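Local coordinates for fructose-bisphosphate aldolase class I (Thermoproteus tenax, PDB 1W8S), which belongs to the class I aldolases of the DeoC/LacD family, folds as a TIM barrel and here holds 1,6-di-O-phosphono-beta-D-fructofuranose in its pocket, at residues Y23-G26 against A32-M35; M35-S40 against R238-F243; L47-D52 against R232-R237. The protein carries 2 engineered substitutions. All coordinates share one frame; numbering follows the deposited sequence.

Contact 1. Residues Y23-G26 against A32-M35; sequences YDHG and ADFM. With FBP (1,6-di-O-phosphono-beta-D-fructofuranose), chain O.
Y23 and F34 bring their rings together at the mouth of the TIM barrel, where the chain leaves strand 18-22, enters helix 25-28 and comes back through the 3-10 segment that ends at F34. The apolar side of the contact is this aromatic pair. CE1 of Y23 lies 3.7 Å from CE1 of F34, with the ring centroids 5.7 Å apart. The planes make 34°, so the rings meet obliquely. F34 has its CG turned opposite its own carbonyl carbon (chi1 -56°), which sends the ring toward helix 25-28; there its CZ also reaches the backbone N of G26, at 4.0 Å. The hydroxyl of Y23 passes beyond the pair to bond the backbone O of S40 and R166 of the second subunit, so the aromatic patch borders a subunit interface.

The polar side brings H25 and D33 together without a hydrogen bond. OD2 of D33 sits in the plane of the imidazole at its edge, 3.4 Å from CD2 of H25, and the carboxylate is turned 54° against the ring. That same OD2 is bonded to ND1 of H29, so D33 touches one histidine while holding another, and H29 itself bonds FBP through NE2.

Within these segments the ligand bonds come from D24 and H25. H25 points its NE2 at the first phosphate of FBP, giving a fairly straight bond to O1P at 2.6 Å and a weak, more bent one to O1. D24 looks away from residues 32-35 and spreads its carboxylate over two sugar hydroxyls: OD1 accepts from O3 of FBP at 2.7 Å, and OD2 from O4 of FBP at 3.0 Å.

Contact 2. Residues M35-S40 against R238-F243; sequences MDNPDS and RDALKF
N37 and R238 carry this contact, each giving up about the same surface, where the loop between helices 25-28 and 43-53 of the TIM barrel meets the start of its C-terminal helix, 240-253. The CA atoms of N37 and R238 are 5.6 Å apart, the nearest CA pair between the segments. No hydrogen bond joins the two segments; the fit is one of van der Waals contact.

N37 is the buried partner. Its CG stands opposite the backbone N (chi1 180°), and this stretches the amide out toward the other segment. OD1 comes alongside the backbone of R238, 4.2 Å from the CA of R238, while ND2 faces the methyl of A240, 4.4 Å from its CB. The amide N-H groups find their partners nearby, at the backbone O of W235 and the hydroxyl of Y45, and these two bonds fix how the amide is turned.

R238 contributes the aliphatic part of its chain. CG of R238 lies 4.0 Å from the backbone O of D36, and CD of R238 is almost as near to the same oxygen. The chain bends at chi3 (-53°), and the guanidinium group leads away from residues 35-40; R238 is exposed.

D36 meets R238 through that carbonyl alone; its carboxylate has a long, weak ion pair with K206. Behind N37 the loop closes tightly into the 3-10 segment 38-40. The backbone O of N37 is gripped twice by S40, by its N at 2.7 Å and by its OG at 2.8 Å. The two donors approach from opposite faces of the N37 carbonyl plane, with OG of S40 lifted 36° out of it.

Contact 3. Residues L47-D52 against R232-R237; sequences LRLARD and RNVWQR. With FBP (1,6-di-O-phosphono-beta-D-fructofuranose), chain O.
The short helix 232-235, which follows the last barrel strand as in the phosphate-binding motif of many TIM barrels, rests on helix 43-53 where L49 meets V234 and W235. The touching is done by one methyl. CD2 of L49 is 3.9 Å from CG1 of V234, the leucine and valine side chains running antiparallel alongside each other. The same CD2 of L49 comes 4.2 Å from CB of W235, the leucine approaching roughly perpendicular to the W235 side chain. W235 offers L49 no more than this CB, because its CG is tucked between backbone N and carbonyl carbon (chi1 51°) and the indole leads away; NE1 then bonds the backbone O of A22.

At its other end the helix holds FBP. The backbone N of R232 gives a nearly straight bond to O1P of FBP at 2.9 Å (175°), the arrangement by which a helix N-terminus can favour a phosphate. NE of R232 reaches the same O1P, also at 2.9 Å, so backbone and side chain grip one oxygen. A bend at chi3 carries NH2 of R232 onward to O3P of the same phosphate at 2.8 Å and to O4P of the second phosphate at 3.2 Å, bridging the two.

Just after the helix, R237 folds back and takes N233 side-on: NE to the backbone O of N233 at 2.7 Å and NH2 to its OD1, both partners tilted from the guanidinium plane. The amide of N233 is in turn bonded to T207 and P205. Around this layer, helix 240-253 packs L241 on L49 and L247 on V234, while L21 of strand 18-22 lies against A50, V234 and W235.

All three contacts lie on the same side of the chain's centre, and helix 232-235 ties them together. Contacts 2 and 3 have centres about 7 Å apart and meet where CB of A240 lies 3.3 Å from the backbone O of V234. Contact 1 stands about 12 Å, centre to centre, from each of the others. It shares M35 with contact 2 and is joined to contact 3 by W235, whose indole meets the rings of H25 and F34 edge-to-face, and by NE2 of Q236, 2.9 Å from the backbone O of D33. Contacts 1 and 3 converge on FBP, where H25 and R232 bind the same phosphate oxygen; contact 2 lies farther out, with the D36 side chain about 11 Å from the ligand.

Contact 1. Residues Y23-G26 against A32-M35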
loop_
_atom_site.group_PDB
_atom_site.type_symbol
_atom_site.label_atom_id
_atom_site.label_comp_id
_atom_site.label_asym_id
_atom_site.label_seq_id
_atom_site.Cartn_x
_atom_site.Cartn_y
_atom_site.Cartn_z
ATOM N N TYR E 23 -9.171 28.392 8.165
ATOM C CA TYR E 23 -8.095 28.943 7.393
ATOM C C TYR E 23 -7.156 27.866 6.845
ATOM O O TYR E 23 -5.941 28.061 6.818
ATOM C CB TYR E 23 -7.323 29.922 8.231
ATOM C CG TYR E 23 -6.367 30.790 7.486
ATOM C CD1 TYR E 23 -6.826 31.643 6.491
ATOM C CD2 TYR E 23 -5.014 30.822 7.810
ATOM C CE1 TYR E 23 -5.960 32.513 5.822
ATOM C CE2 TYR E 23 -4.129 31.699 7.155
ATOM C CZ TYR E 23 -4.614 32.527 6.153
ATOM O OH TYR E 23 -3.789 33.388 5.498
ATOM N N ASP E 24 -7.729 26.747 6.402
ATOM C CA ASP E 24 -6.969 25.742 5.641
ATOM C C ASP E 24 -6.987 25.993 4.146
ATOM O O ASP E 24 -6.457 25.193 3.379
ATOM C CB ASP E 24 -7.425 24.289 5.934
ATOM C CG ASP E 24 -8.925 24.075 5.727
ATOM O OD1 ASP E 24 -9.705 25.054 5.892
ATOM O OD2 ASP E 24 -9.423 22.964 5.438
ATOM N N HIS E 25 -7.544 27.122 3.729
ATOM C CA HIS E 25 -7.835 27.348 2.324
ATOM C C HIS E 25 -6.575 27.432 1.473
ATOM O O HIS E 25 -6.599 27.111 0.293
ATOM C CB HIS E 25 -8.676 28.610 2.174
ATOM C CG HIS E 25 -9.980 28.554 2.914
ATOM N ND1 HIS E 25 -10.061 28.360 4.278
ATOM C CD2 HIS E 25 -11.257 28.696 2.476
ATOM C CE1 HIS E 25 -11.332 28.357 4.641
ATOM N NE2 HIS E 25 -12.077 28.572 3.568
ATOM N N GLY E 26 -5.459 27.853 2.059
ATOM C CA GLY E 26 -4.222 27.970 1.307
ATOM C C GLY E 26 -3.805 26.690 0.587
ATOM O O GLY E 26 -3.198 26.742 -0.463
ATOM N N ALA E 32 -5.719 32.085 -4.550
ATOM C CA ALA E 32 -6.682 32.880 -5.295
ATOM C C ALA E 32 -7.842 33.375 -4.374
ATOM O O ALA E 32 -8.332 34.470 -4.561
ATOM C CB ALA E 32 -7.212 32.100 -6.508
ATOM N N ASP E 33 -8.171 32.587 -3.350
ATOM C CA ASP E 33 -9.135 32.940 -2.272
ATOM C C ASP E 33 -8.751 34.260 -1.588
ATOM O O ASP E 33 -9.620 34.931 -1.044
ATOM C CB ASP E 33 -9.188 31.809 -1.191
ATOM C CG ASP E 33 -10.254 30.694 -1.484
ATOM O OD1 ASP E 33 -10.908 30.704 -2.562
ATOM O OD2 ASP E 33 -10.521 29.785 -0.669
ATOM N N PHE E 34 -7.465 34.624 -1.618
ATOM C CA PHE E 34 -6.937 35.751 -0.845
ATOM C C PHE E 34 -6.839 37.080 -1.585
ATOM O O PHE E 34 -6.509 38.069 -0.957
ATOM C CB PHE E 34 -5.533 35.435 -0.297
ATOM C CG PHE E 34 -5.461 34.184 0.545
ATOM C CD1 PHE E 34 -6.520 33.795 1.358
ATOM C CD2 PHE E 34 -4.305 33.399 0.528
ATOM C CE1 PHE E 34 -6.436 32.626 2.143
ATOM C CE2 PHE E 34 -4.208 32.234 1.317
ATOM C CZ PHE E 34 -5.283 31.844 2.103
ATOM N N MET E 35 -7.077 37.104 -2.897
ATOM C CA MET E 35 -6.957 38.348 -3.691
ATOM C C MET E 35 -8.009 39.418 -3.322
ATOM O O MET E 35 -7.711 40.621 -3.323
ATOM C CB MET E 35 -7.041 38.046 -5.199
ATOM C CG MET E 35 -5.881 37.172 -5.722
ATOM S SD MET E 35 -4.996 37.903 -7.130
ATOM C CE MET E 35 -4.172 39.321 -6.338
HETATM P P1 FBP O . -15.466 28.261 4.171
HETATM O O1P FBP O . -14.622 29.227 3.436
HETATM O O2P FBP O . -16.479 28.891 5.174
HETATM O O3P FBP O . -16.274 27.332 3.258
HETATM O O1 FBP O . -14.468 27.370 5.039
HETATM C C1 FBP O . -14.935 26.259 5.774
HETATM C C2 FBP O . -14.402 24.972 5.130
HETATM O O2 FBP O . -14.932 23.819 5.821
HETATM C C3 FBP O . -12.870 24.878 5.095
HETATM O O3 FBP O . -12.267 24.494 6.320
HETATM C C4 FBP O . -12.674 23.854 3.977
HETATM O O4 FBP O . -11.408 23.890 3.341
HETATM C C5 FBP O . -13.758 24.274 2.994
HETATM O O5 FBP O . -14.821 24.855 3.769
HETATM C C6 FBP O . -14.242 23.075 2.188
HETATM O O6 FBP O . -15.316 23.483 1.359
HETATM P P2 FBP O . -15.266 23.259 -0.244
HETATM O O4P FBP O . -15.945 24.458 -0.863
HETATM O O5P FBP O . -13.817 23.051 -0.689
HETATM O O6P FBP O . -16.161 22.075 -0.649
#

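Contact 2. Residues M35-S40 against R238-F243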
loop_
_atom_site.group_PDB
_atom_site.type_symbol
_atom_site.label_atom_id
_atom_site.label_comp_id
_atom_site.label_asym_id
_atom_site.label_seq_id
_atom_site.Cartn_x
_atom_site.Cartn_y
_atom_site.Cartn_z
ATOM N N MET E 35 -7.077 37.104 -2.897
ATOM C CA MET E 35 -6.957 38.348 -3.691
ATOM C C MET E 35 -8.009 39.418 -3.322
ATOM O O MET E 35 -7.711 40.621 -3.323
ATOM C CB MET E 35 -7.041 38.046 -5.199
ATOM C CG MET E 35 -5.881 37.172 -5.722
ATOM S SD MET E 35 -4.996 37.903 -7.130
ATOM C CE MET E 35 -4.172 39.321 -6.338
ATOM N N ASP E 36 -9.231 38.996 -3.010
ATOM C CA ASP E 36 -10.314 39.945 -2.672
ATOM C C ASP E 36 -9.925 40.894 -1.520
ATOM O O ASP E 36 -10.245 42.087 -1.552
ATOM C CB ASP E 36 -11.596 39.180 -2.295
ATOM C CG ASP E 36 -12.315 38.588 -3.517
ATOM O OD1 ASP E 36 -11.965 38.949 -4.669
ATOM O OD2 ASP E 36 -13.256 37.766 -3.420
ATOM N N ASN E 37 -9.235 40.336 -0.521
ATOM C CA ASN E 37 -8.833 41.033 0.696
ATOM C C ASN E 37 -7.421 40.537 1.010
ATOM O O ASN E 37 -7.269 39.656 1.844
ATOM C CB ASN E 37 -9.837 40.692 1.825
ATOM C CG ASN E 37 -9.517 41.360 3.157
ATOM O OD1 ASN E 37 -9.051 42.501 3.200
ATOM N ND2 ASN E 37 -9.795 40.651 4.261
ATOM N N PRO E 38 -6.408 41.063 0.311
ATOM C CA PRO E 38 -5.036 40.539 0.388
ATOM C C PRO E 38 -4.494 40.307 1.794
ATOM O O PRO E 38 -3.648 39.426 1.942
ATOM C CB PRO E 38 -4.181 41.597 -0.332
ATOM C CG PRO E 38 -5.114 42.401 -1.174
ATOM C CD PRO E 38 -6.513 42.158 -0.669
ATOM N N ASP E 39 -4.939 41.088 2.784
ATOM C CA ASP E 39 -4.508 40.862 4.155
ATOM C C ASP E 39 -4.851 39.448 4.611
ATOM O O ASP E 39 -4.214 38.946 5.528
ATOM C CB ASP E 39 -5.163 41.840 5.124
ATOM C CG ASP E 39 -4.734 43.291 4.902
ATOM O OD1 ASP E 39 -3.651 43.544 4.320
ATOM O OD2 ASP E 39 -5.449 44.240 5.294
ATOM N N SER E 40 -5.870 38.828 4.008
ATOM C CA SER E 40 -6.247 37.444 4.346
ATOM C C SER E 40 -5.177 36.367 4.078
ATOM O O SER E 40 -5.291 35.264 4.625
ATOM C CB SER E 40 -7.554 37.027 3.649
ATOM O OG SER E 40 -7.405 36.905 2.246
ATOM N N ARG E 238 -13.785 42.793 2.742
ATOM C CA ARG E 238 -12.952 43.921 3.158
ATOM C C ARG E 238 -13.435 44.494 4.493
ATOM O O ARG E 238 -12.638 45.077 5.234
ATOM C CB ARG E 238 -12.926 45.005 2.084
ATOM C CG ARG E 238 -11.988 44.687 0.909
ATOM C CD ARG E 238 -12.352 45.459 -0.368
ATOM N NE ARG E 238 -13.770 45.253 -0.696
ATOM C CZ ARG E 238 -14.583 46.136 -1.287
ATOM N NH1 ARG E 238 -14.141 47.339 -1.677
ATOM N NH2 ARG E 238 -15.856 45.795 -1.500
ATOM N N ASP E 239 -14.724 44.303 4.795
ATOM C CA ASP E 239 -15.280 44.626 6.122
ATOM C C ASP E 239 -15.311 43.379 7.033
ATOM O O ASP E 239 -16.290 43.137 7.756
ATOM C CB ASP E 239 -16.677 45.290 5.999
ATOM C CG ASP E 239 -17.775 44.319 5.502
ATOM O OD1 ASP E 239 -17.469 43.414 4.690
ATOM O OD2 ASP E 239 -18.976 44.398 5.865
ATOM N N ALA E 240 -14.225 42.601 6.997
ATOM C CA ALA E 240 -14.175 41.296 7.683
ATOM C C ALA E 240 -14.550 41.411 9.157
ATOM O O ALA E 240 -15.409 40.680 9.628
ATOM C CB ALA E 240 -12.799 40.656 7.544
ATOM N N LEU E 241 -13.927 42.347 9.868
ATOM C CA LEU E 241 -14.133 42.460 11.310
ATOM C C LEU E 241 -15.554 42.890 11.669
ATOM O O LEU E 241 -16.159 42.285 12.556
ATOM C CB LEU E 241 -13.110 43.383 11.934
ATOM C CG LEU E 241 -13.301 43.613 13.433
ATOM C CD1 LEU E 241 -13.193 42.316 14.232
ATOM C CD2 LEU E 241 -12.298 44.648 13.893
ATOM N N LYS E 242 -16.092 43.897 10.977
ATOM C CA LYS E 242 -17.477 44.345 11.193
ATOM C C LYS E 242 -18.462 43.190 11.034
ATOM O O LYS E 242 -19.295 42.942 11.897
ATOM C CB LYS E 242 -17.848 45.478 10.224
ATOM C CG LYS E 242 -19.226 46.119 10.483
ATOM C CD LYS E 242 -19.528 47.285 9.522
ATOM C CE LYS E 242 -20.815 48.014 9.918
ATOM N NZ LYS E 242 -20.547 49.343 10.563
ATOM N N PHE E 243 -18.323 42.455 9.936
ATOM C CA PHE E 243 -19.211 41.342 9.669
ATOM C C PHE E 243 -18.998 40.186 10.636
ATOM O O PHE E 243 -19.955 39.544 11.061
ATOM C CB PHE E 243 -19.077 40.873 8.227
ATOM C CG PHE E 243 -20.098 39.860 7.843
ATOM C CD1 PHE E 243 -21.456 40.121 8.022
ATOM C CD2 PHE E 243 -19.721 38.644 7.325
ATOM C CE1 PHE E 243 -22.396 39.179 7.685
ATOM C CE2 PHE E 243 -20.662 37.707 6.978
ATOM C CZ PHE E 243 -22.004 37.980 7.161
#

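Contact 3. Residues L47-D52 against R232-R237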
loop_
_atom_site.group_PDB
_atom_site.type_symbol
_atom_site.label_atom_id
_atom_site.label_comp_id
_atom_site.label_asym_id
_atom_site.label_seq_id
_atom_site.Cartn_x
_atom_site.Cartn_y
_atom_site.Cartn_z
ATOM N N LEU E 47 -5.351 35.597 12.849
ATOM C CA LEU E 47 -5.374 35.469 14.310
ATOM C C LEU E 47 -5.944 36.703 15.002
ATOM O O LEU E 47 -6.718 36.589 15.954
ATOM C CB LEU E 47 -3.963 35.185 14.845
ATOM C CG LEU E 47 -3.454 33.771 14.610
ATOM C CD1 LEU E 47 -1.976 33.729 14.834
ATOM C CD2 LEU E 47 -4.139 32.757 15.532
ATOM N N ARG E 48 -5.557 37.886 14.535
ATOM C CA ARG E 48 -6.033 39.134 15.127
ATOM C C ARG E 48 -7.533 39.260 14.923
ATOM O O ARG E 48 -8.261 39.696 15.810
ATOM C CB ARG E 48 -5.344 40.341 14.488
ATOM C CG ARG E 48 -3.922 40.626 14.978
ATOM C CD ARG E 48 -3.460 42.072 14.704
ATOM N NE ARG E 48 -3.667 42.448 13.296
ATOM C CZ ARG E 48 -2.829 42.173 12.290
ATOM N NH1 ARG E 48 -1.687 41.517 12.497
ATOM N NH2 ARG E 48 -3.142 42.551 11.057
ATOM N N LEU E 49 -7.981 38.884 13.733
ATOM C CA LEU E 49 -9.392 38.862 13.384
ATOM C C LEU E 49 -10.209 37.932 14.298
ATOM O O LEU E 49 -11.233 38.336 14.824
ATOM C CB LEU E 49 -9.513 38.437 11.925
ATOM C CG LEU E 49 -10.875 38.539 11.258
ATOM C CD1 LEU E 49 -11.433 39.980 11.319
ATOM C CD2 LEU E 49 -10.766 38.059 9.808
ATOM N N ALA E 50 -9.751 36.694 14.496
ATOM C CA ALA E 50 -10.448 35.754 15.384
ATOM C C ALA E 50 -10.517 36.257 16.814
ATOM O O ALA E 50 -11.533 36.146 17.447
ATOM C CB ALA E 50 -9.796 34.349 15.345
ATOM N N ARG E 51 -9.419 36.821 17.304
ATOM C CA ARG E 51 -9.368 37.467 18.613
ATOM C C ARG E 51 -10.343 38.650 18.706
ATOM O O ARG E 51 -11.268 38.667 19.528
ATOM C CB ARG E 51 -7.949 38.005 18.842
ATOM C CG ARG E 51 -7.113 37.302 19.915
ATOM C CD ARG E 51 -5.713 37.965 20.210
ATOM N NE ARG E 51 -5.324 39.112 19.352
ATOM C CZ ARG E 51 -5.796 40.369 19.468
ATOM N NH1 ARG E 51 -6.718 40.666 20.379
ATOM N NH2 ARG E 51 -5.359 41.340 18.654
ATOM N N ASP E 52 -10.121 39.654 17.860
ATOM C CA ASP E 52 -10.901 40.890 17.870
ATOM C C ASP E 52 -12.395 40.656 17.711
ATOM O O ASP E 52 -13.197 41.415 18.249
ATOM C CB ASP E 52 -10.446 41.835 16.758
ATOM C CG ASP E 52 -9.036 42.388 16.974
ATOM O OD1 ASP E 52 -8.448 42.170 18.060
ATOM O OD2 ASP E 52 -8.443 43.044 16.085
ATOM N N ARG E 232 -14.292 31.990 4.113
ATOM C CA ARG E 232 -14.443 33.003 3.064
ATOM C C ARG E 232 -15.461 34.076 3.396
ATOM O O ARG E 232 -15.228 35.256 3.144
ATOM C CB ARG E 232 -14.802 32.344 1.729
ATOM C CG ARG E 232 -13.661 31.467 1.171
ATOM C CD ARG E 232 -14.101 30.590 0.017
ATOM N NE ARG E 232 -14.685 29.377 0.573
ATOM C CZ ARG E 232 -15.128 28.379 -0.133
ATOM N NH1 ARG E 232 -15.054 28.408 -1.450
ATOM N NH2 ARG E 232 -15.648 27.334 0.487
ATOM N N ASN E 233 -16.601 33.686 3.968
ATOM C CA ASN E 233 -17.654 34.674 4.267
ATOM C C ASN E 233 -17.277 35.658 5.379
ATOM O O ASN E 233 -17.988 36.634 5.599
ATOM C CB ASN E 233 -18.979 33.991 4.585
ATOM C CG ASN E 233 -19.772 33.699 3.355
ATOM O OD1 ASN E 233 -20.292 34.624 2.709
ATOM N ND2 ASN E 233 -19.810 32.433 2.959
ATOM N N VAL E 234 -16.170 35.408 6.070
ATOM C CA VAL E 234 -15.542 36.412 6.910
ATOM C C VAL E 234 -14.329 37.046 6.198
ATOM O O VAL E 234 -14.361 38.219 5.881
ATOM C CB VAL E 234 -15.180 35.855 8.315
ATOM C CG1 VAL E 234 -14.382 36.868 9.134
ATOM C CG2 VAL E 234 -16.465 35.506 9.069
ATOM N N TRP E 235 -13.262 36.293 5.941
ATOM C CA TRP E 235 -12.008 36.950 5.517
ATOM C C TRP E 235 -11.869 37.299 4.046
ATOM O O TRP E 235 -10.924 38.003 3.685
ATOM C CB TRP E 235 -10.758 36.240 6.044
ATOM C CG TRP E 235 -10.699 34.802 5.811
ATOM C CD1 TRP E 235 -10.802 33.815 6.739
ATOM C CD2 TRP E 235 -10.478 34.153 4.562
ATOM N NE1 TRP E 235 -10.671 32.581 6.141
ATOM C CE2 TRP E 235 -10.464 32.765 4.804
ATOM C CE3 TRP E 235 -10.305 34.600 3.249
ATOM C CZ2 TRP E 235 -10.311 31.838 3.794
ATOM C CZ3 TRP E 235 -10.111 33.658 2.255
ATOM C CH2 TRP E 235 -10.138 32.314 2.526
ATOM N N GLN E 236 -12.800 36.865 3.196
ATOM C CA GLN E 236 -12.848 37.409 1.825
ATOM C C GLN E 236 -13.568 38.761 1.752
ATOM O O GLN E 236 -13.653 39.339 0.665
ATOM C CB GLN E 236 -13.519 36.458 0.825
ATOM C CG GLN E 236 -12.632 35.350 0.311
ATOM C CD GLN E 236 -13.192 34.665 -0.948
ATOM O OE1 GLN E 236 -14.366 34.288 -1.002
ATOM N NE2 GLN E 236 -12.334 34.490 -1.944
ATOM N N ARG E 237 -14.105 39.243 2.879
ATOM C CA ARG E 237 -14.737 40.566 2.943
ATOM C C ARG E 237 -13.762 41.639 3.404
ATOM O O ARG E 237 -13.011 41.434 4.338
ATOM C CB ARG E 237 -15.938 40.540 3.879
ATOM C CG ARG E 237 -16.934 39.496 3.492
ATOM C CD ARG E 237 -18.168 39.466 4.357
ATOM N NE ARG E 237 -19.123 38.450 3.892
ATOM C CZ ARG E 237 -19.834 38.558 2.784
ATOM N NH1 ARG E 237 -19.725 39.634 2.026
ATOM N NH2 ARG E 237 -20.666 37.580 2.423
HETATM P P1 FBP O . -15.466 28.261 4.171
HETATM O O1P FBP O . -14.622 29.227 3.436
HETATM O O2P FBP O . -16.479 28.891 5.174
HETATM O O3P FBP O . -16.274 27.332 3.258
HETATM O O1 FBP O . -14.468 27.370 5.039
HETATM C C1 FBP O . -14.935 26.259 5.774
HETATM C C2 FBP O . -14.402 24.972 5.130
HETATM O O2 FBP O . -14.932 23.819 5.821
HETATM C C3 FBP O . -12.870 24.878 5.095
HETATM O O3 FBP O . -12.267 24.494 6.320
HETATM C C4 FBP O . -12.674 23.854 3.977
HETATM O O4 FBP O . -11.408 23.890 3.341
HETATM C C5 FBP O . -13.758 24.274 2.994
HETATM O O5 FBP O . -14.821 24.855 3.769
HETATM C C6 FBP O . -14.242 23.075 2.188
HETATM O O6 FBP O . -15.316 23.483 1.359
HETATM P P2 FBP O . -15.266 23.259 -0.244
HETATM O O4P FBP O . -15.945 24.458 -0.863
HETATM O O5P FBP O . -13.817 23.051 -0.689
HETATM O O6P FBP O . -16.161 22.075 -0.649
#